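Local coordinates for protein acetylxylan esterase / glucomannan deacetylase (Cellvibrio japonicus, PDB 2WAA) that removes acetyl groups from xylan and glucomannan during the breakdown of plant cell wall polysaccharides, at residues K173-Q178 with Q332-M337; E87-H90 with E96-V99. All coordinates share one frame; numbering follows the deposited sequence.

Interaction 1. Residues K173-Q178 with Q332-M337; sequences KALDAQ and QLRQIM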
loop_
_atom_site.group_PDB
_atom_site.type_symbol
_atom_site.label_atom_id
_atom_site.label_comp_id
_atom_site.label_asym_id
_atom_site.label_seq_id
_atom_site.Cartn_x
_atom_site.Cartn_y
_atom_site.Cartn_z
ATOM N N LYS A 173 9.375 -4.015 -6.128
ATOM C CA LYS A 173 9.772 -4.151 -7.556
ATOM C C LYS A 173 11.242 -4.587 -7.675
ATOM O O LYS A 173 11.562 -5.589 -8.337
ATOM C CB LYS A 173 9.572 -2.831 -8.306
ATOM C CG LYS A 173 9.940 -2.905 -9.785
ATOM C CD LYS A 173 9.741 -1.515 -10.369
ATOM C CE LYS A 173 9.613 -1.563 -11.896
ATOM N NZ LYS A 173 10.983 -1.482 -12.460
ATOM N N ALA A 174 12.138 -3.887 -6.986
ATOM C CA ALA A 174 13.548 -4.339 -6.959
ATOM C C ALA A 174 13.727 -5.801 -6.489
ATOM O O ALA A 174 14.598 -6.547 -7.010
ATOM C CB ALA A 174 14.407 -3.333 -6.144
ATOM N N LEU A 175 12.894 -6.268 -5.545
ATOM C CA LEU A 175 13.018 -7.606 -5.021
ATOM C C LEU A 175 12.167 -8.645 -5.785
ATOM O O LEU A 175 12.037 -9.771 -5.308
ATOM C CB LEU A 175 12.596 -7.653 -3.537
ATOM C CG LEU A 175 13.471 -6.805 -2.614
ATOM C CD1 LEU A 175 12.900 -6.769 -1.219
ATOM C CD2 LEU A 175 14.881 -7.373 -2.650
ATOM N N ASP A 176 11.587 -8.234 -6.911
ATOM C CA ASP A 176 10.694 -9.108 -7.730
ATOM C C ASP A 176 9.627 -9.748 -6.856
ATOM O O ASP A 176 9.467 -10.978 -6.805
ATOM C CB ASP A 176 11.504 -10.217 -8.423
ATOM C CG ASP A 176 10.712 -10.920 -9.541
ATOM O OD1 ASP A 176 9.718 -10.354 -10.064
ATOM O OD2 ASP A 176 11.111 -12.032 -9.893
ATOM N N ALA A 177 8.901 -8.889 -6.139
ATOM C CA ALA A 177 7.949 -9.355 -5.152
ATOM C C ALA A 177 6.618 -8.657 -5.291
ATOM O O ALA A 177 6.521 -7.516 -5.771
ATOM C CB ALA A 177 8.482 -9.154 -3.719
ATOM N N GLN A 178 5.567 -9.362 -4.872
ATOM C CA GLN A 178 4.288 -8.682 -4.650
ATOM C C GLN A 178 4.400 -7.791 -3.435
ATOM O O GLN A 178 5.261 -8.009 -2.581
ATOM C CB GLN A 178 3.203 -9.719 -4.364
ATOM C CG GLN A 178 2.932 -10.683 -5.511
ATOM C CD GLN A 178 1.791 -11.575 -5.126
ATOM O OE1 GLN A 178 0.792 -11.071 -4.596
ATOM N NE2 GLN A 178 1.875 -12.875 -5.413
ATOM N N GLN A 332 19.699 -4.375 2.496
ATOM C CA GLN A 332 19.569 -4.978 3.790
ATOM C C GLN A 332 18.537 -6.110 3.746
ATOM O O GLN A 332 18.776 -7.176 4.328
ATOM C CB GLN A 332 19.174 -3.937 4.832
ATOM C CG GLN A 332 20.222 -2.823 5.005
ATOM C CD GLN A 332 19.768 -1.811 6.071
ATOM O OE1 GLN A 332 19.790 -2.105 7.277
ATOM N NE2 GLN A 332 19.342 -0.628 5.627
ATOM N N LEU A 333 17.392 -5.876 3.073
ATOM C CA LEU A 333 16.397 -6.913 2.875
ATOM C C LEU A 333 16.973 -8.114 2.098
ATOM O O LEU A 333 16.638 -9.289 2.402
ATOM C CB LEU A 333 15.186 -6.347 2.154
ATOM C CG LEU A 333 14.488 -5.252 2.943
ATOM C CD1 LEU A 333 13.180 -4.805 2.224
ATOM C CD2 LEU A 333 14.123 -5.722 4.384
ATOM N N ARG A 334 17.810 -7.849 1.113
ATOM C CA ARG A 334 18.416 -9.014 0.414
ATOM C C ARG A 334 19.182 -9.920 1.394
ATOM O O ARG A 334 19.135 -11.168 1.285
ATOM C CB ARG A 334 19.359 -8.588 -0.718
ATOM C CG ARG A 334 18.668 -7.788 -1.826
ATOM C CD ARG A 334 19.502 -7.776 -3.109
ATOM N NE ARG A 334 18.852 -6.986 -4.168
ATOM C CZ ARG A 334 17.946 -7.461 -5.022
ATOM N NH1 ARG A 334 17.567 -8.739 -4.948
ATOM N NH2 ARG A 334 17.420 -6.653 -5.944
ATOM N N GLN A 335 19.932 -9.315 2.325
ATOM C CA GLN A 335 20.765 -10.086 3.246
ATOM C C GLN A 335 19.872 -10.821 4.225
ATOM O O GLN A 335 20.153 -11.960 4.598
ATOM C CB GLN A 335 21.736 -9.163 4.027
ATOM C CG GLN A 335 22.951 -8.683 3.245
ATOM C CD GLN A 335 23.673 -7.493 3.900
ATOM O OE1 GLN A 335 23.032 -6.563 4.364
ATOM N NE2 GLN A 335 25.005 -7.513 3.902
ATOM N N ILE A 336 18.821 -10.134 4.690
ATOM C CA ILE A 336 17.945 -10.700 5.696
ATOM C C ILE A 336 17.164 -11.884 5.075
ATOM O O ILE A 336 16.959 -12.899 5.740
ATOM C CB ILE A 336 16.988 -9.635 6.262
ATOM C CG1 ILE A 336 17.736 -8.687 7.233
ATOM C CG2 ILE A 336 15.855 -10.273 7.068
ATOM C CD1 ILE A 336 17.057 -7.324 7.369
ATOM N N MET A 337 16.747 -11.731 3.817
ATOM C CA MET A 337 15.849 -12.739 3.176
ATOM C C MET A 337 16.653 -13.752 2.356
ATOM O O MET A 337 16.095 -14.740 1.832
ATOM C CB MET A 337 14.878 -12.037 2.228
ATOM C CG MET A 337 13.782 -11.170 2.918
ATOM S SD MET A 337 12.941 -11.952 4.274
ATOM C CE MET A 337 11.985 -13.220 3.468
#
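L175 lies over one face of the guanidinium group of R334. L175 CD2 sits 3.8 Å from R334 NH1, above the plane and displaced toward the rim of the group. The same methyl also meets R334 CG, 3.9 Å from L175 CD2, so one methyl touches both the aliphatic root and the guanidinium end of R334. The two side chains run past each other in opposite directions. R334 is extended from CG to NE, and this carries its charged end across to the end of helix 167-174. There NH2 gives a weak hydrogen bond to the backbone oxygen of A174, with R334 NH2 and A174 O 3.0 Å apart. The bond is bent, 134° at the hydrogen, and the oxygen lies oblique to the guanidinium plane. NH1 has a firmer partner in the backbone oxygen of W339, just past helix 319-337, so NH1 and NH2 each have a backbone carbonyl partner.

Helix 167-174 ends in a Schellman motif. D176, with positive phi, is its C-prime residue, and D176 N bonds to K173 O at 3.0 Å. L175 is the first residue to leave helical geometry. With CG anti to the carbonyl carbon (chi1 -63°), the branch extends toward helix 319-337 and its two methyls meet different partners. L175 CD1 packs on L333, 4.0 Å from L333 CD1, while CD2 takes the arginine. The leucines cross at about a right angle. In this SGNH-type hydrolase domain, L175 also rests on I135 of the parallel sheet, and L333 on L228, I230 and V269.

Interaction 2. Residues E87-H90 with E96-V99; sequences ELFH and EHRV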
loop_
_atom_site.group_PDB
_atom_site.type_symbol
_atom_site.label_atom_id
_atom_site.label_comp_id
_atom_site.label_asym_id
_atom_site.label_seq_id
_atom_site.Cartn_x
_atom_site.Cartn_y
_atom_site.Cartn_z
ATOM N N GLU A 87 -12.900 5.041 -19.402
ATOM C CA GLU A 87 -12.242 4.419 -20.555
ATOM C C GLU A 87 -10.794 4.123 -20.194
ATOM O O GLU A 87 -10.069 5.032 -19.761
ATOM C CB GLU A 87 -12.252 5.371 -21.762
ATOM C CG GLU A 87 -11.682 4.663 -23.023
ATOM C CD GLU A 87 -11.806 5.553 -24.263
ATOM O OE1 GLU A 87 -12.845 5.452 -24.938
ATOM O OE2 GLU A 87 -10.883 6.334 -24.530
ATOM N N LEU A 88 -10.383 2.864 -20.323
ATOM C CA LEU A 88 -9.027 2.479 -19.984
ATOM C C LEU A 88 -8.162 2.556 -21.227
ATOM O O LEU A 88 -7.067 3.117 -21.177
ATOM C CB LEU A 88 -9.006 1.055 -19.377
ATOM C CG LEU A 88 -9.817 0.911 -18.053
ATOM C CD1 LEU A 88 -9.857 -0.544 -17.607
ATOM C CD2 LEU A 88 -9.315 1.839 -16.941
ATOM N N PHE A 89 -8.646 2.040 -22.349
ATOM C CA PHE A 89 -7.948 2.270 -23.623
ATOM C C PHE A 89 -8.935 2.185 -24.775
ATOM O O PHE A 89 -10.032 1.657 -24.622
ATOM C CB PHE A 89 -6.760 1.285 -23.815
ATOM C CG PHE A 89 -7.159 -0.116 -24.227
ATOM C CD1 PHE A 89 -7.484 -0.434 -25.547
ATOM C CD2 PHE A 89 -7.126 -1.143 -23.296
ATOM C CE1 PHE A 89 -7.804 -1.781 -25.925
ATOM C CE2 PHE A 89 -7.438 -2.453 -23.639
ATOM C CZ PHE A 89 -7.776 -2.781 -24.965
ATOM N N HIS A 90 -8.540 2.732 -25.908
ATOM C CA HIS A 90 -9.317 2.645 -27.104
ATOM C C HIS A 90 -8.376 2.857 -28.295
ATOM O O HIS A 90 -7.657 3.876 -28.334
ATOM C CB HIS A 90 -10.348 3.780 -27.100
ATOM C CG HIS A 90 -11.256 3.729 -28.282
ATOM N ND1 HIS A 90 -11.985 4.815 -28.722
ATOM C CD2 HIS A 90 -11.525 2.717 -29.140
ATOM C CE1 HIS A 90 -12.693 4.463 -29.782
ATOM N NE2 HIS A 90 -12.432 3.195 -30.058
ATOM N N GLU A 96 -3.406 -7.158 -28.640
ATOM C CA GLU A 96 -3.280 -7.659 -27.287
ATOM C C GLU A 96 -2.753 -6.479 -26.438
ATOM O O GLU A 96 -1.784 -5.817 -26.841
ATOM C CB GLU A 96 -2.318 -8.835 -27.259
ATOM C CG GLU A 96 -2.122 -9.336 -25.891
ATOM C CD GLU A 96 -1.308 -10.597 -25.877
ATOM O OE1 GLU A 96 -1.480 -11.413 -26.812
ATOM O OE2 GLU A 96 -0.527 -10.761 -24.920
ATOM N N HIS A 97 -3.383 -6.213 -25.280
ATOM C CA HIS A 97 -2.992 -5.041 -24.454
ATOM C C HIS A 97 -3.008 -5.441 -22.990
ATOM O O HIS A 97 -3.885 -6.196 -22.544
ATOM C CB HIS A 97 -3.952 -3.850 -24.674
ATOM C CG HIS A 97 -3.854 -3.287 -26.061
ATOM N ND1 HIS A 97 -2.747 -2.571 -26.492
ATOM C CD2 HIS A 97 -4.655 -3.443 -27.143
ATOM C CE1 HIS A 97 -2.899 -2.282 -27.778
ATOM N NE2 HIS A 97 -4.050 -2.794 -28.193
ATOM N N ARG A 98 -2.037 -4.911 -22.257
ATOM C CA ARG A 98 -1.942 -5.155 -20.822
ATOM C C ARG A 98 -2.498 -3.908 -20.148
ATOM O O ARG A 98 -2.177 -2.789 -20.554
ATOM C CB ARG A 98 -0.477 -5.370 -20.405
ATOM C CG ARG A 98 -0.270 -5.348 -18.877
ATOM C CD ARG A 98 1.145 -5.776 -18.426
ATOM N NE ARG A 98 1.176 -6.037 -16.978
ATOM C CZ ARG A 98 1.008 -5.107 -16.043
ATOM N NH1 ARG A 98 0.783 -3.852 -16.394
ATOM N NH2 ARG A 98 1.046 -5.424 -14.759
ATOM N N VAL A 99 -3.320 -4.094 -19.107
ATOM C CA VAL A 99 -3.977 -2.948 -18.457
ATOM C C VAL A 99 -3.831 -3.080 -16.953
ATOM O O VAL A 99 -4.100 -4.150 -16.405
ATOM C CB VAL A 99 -5.470 -2.963 -18.784
ATOM C CG1 VAL A 99 -6.180 -1.815 -18.102
ATOM C CG2 VAL A 99 -5.655 -2.861 -20.307
#
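The β-sandwich of the N-terminal domain has part of its core here, where strand 84-91 of one sheet faces strand 94-103 of the other. F89 and H97 carry one half of the contact. H97 CB lies over a face of the phenyl ring in a CH-pi contact, 4.2 Å from the F89 ring centroid and 27° off the normal. The imidazole follows the ring toward its rim, with H97 CD2 3.8 Å from F89 CE1. The two ring planes meet at 50°. F91 stacks on H97 and also meets F89, which extends the aromatic group. H97 ND1 is hydrogen-bonded to D70, which fixes the ND1 side of the imidazole.

V99 fills the other half. V99 CG2 comes up at the edge of the phenyl ring, near its plane, 3.7 Å from F89 CD2. The second methyl, V99 CG1, turns to L88 and lies 3.9 Å from L88 CD1. A classic beta bulge explains how neighbouring residues can share this target: L88 and F89 both face L52 on strand 51-58, and both point their side chains toward the opposing strand. CG of F89 stands between its backbone N and carbonyl carbon (chi1 77°), and the ring reaches across to both V99 and H97. No hydrogen bond joins the two segments. The axes of the two short segments come within 8.7 Å, and each strand has its backbone bonds with other neighbours: L88 and F89 pair with L52, H97 with V47 and V99 with T45.

From the N terminus, interaction 2 comes first and closes a short loop. Five residues separate 87-90 from 96-99, and the chain crosses between the two sheets of the N-terminal domain. The chain then enters the hydrolase domain. Interaction 1 closes a much longer loop there, with 153 residues between 173-178 and 332-337. It ties the end of helix 167-174 to the last helix, 319-337, beside the parallel sheet. The two loops follow one another, neither nested nor crossed. Their centres are 30 Å apart and their nearest atoms about 10 Å apart, so they do not touch. Each is packing within its own domain, away from the catalytic residues.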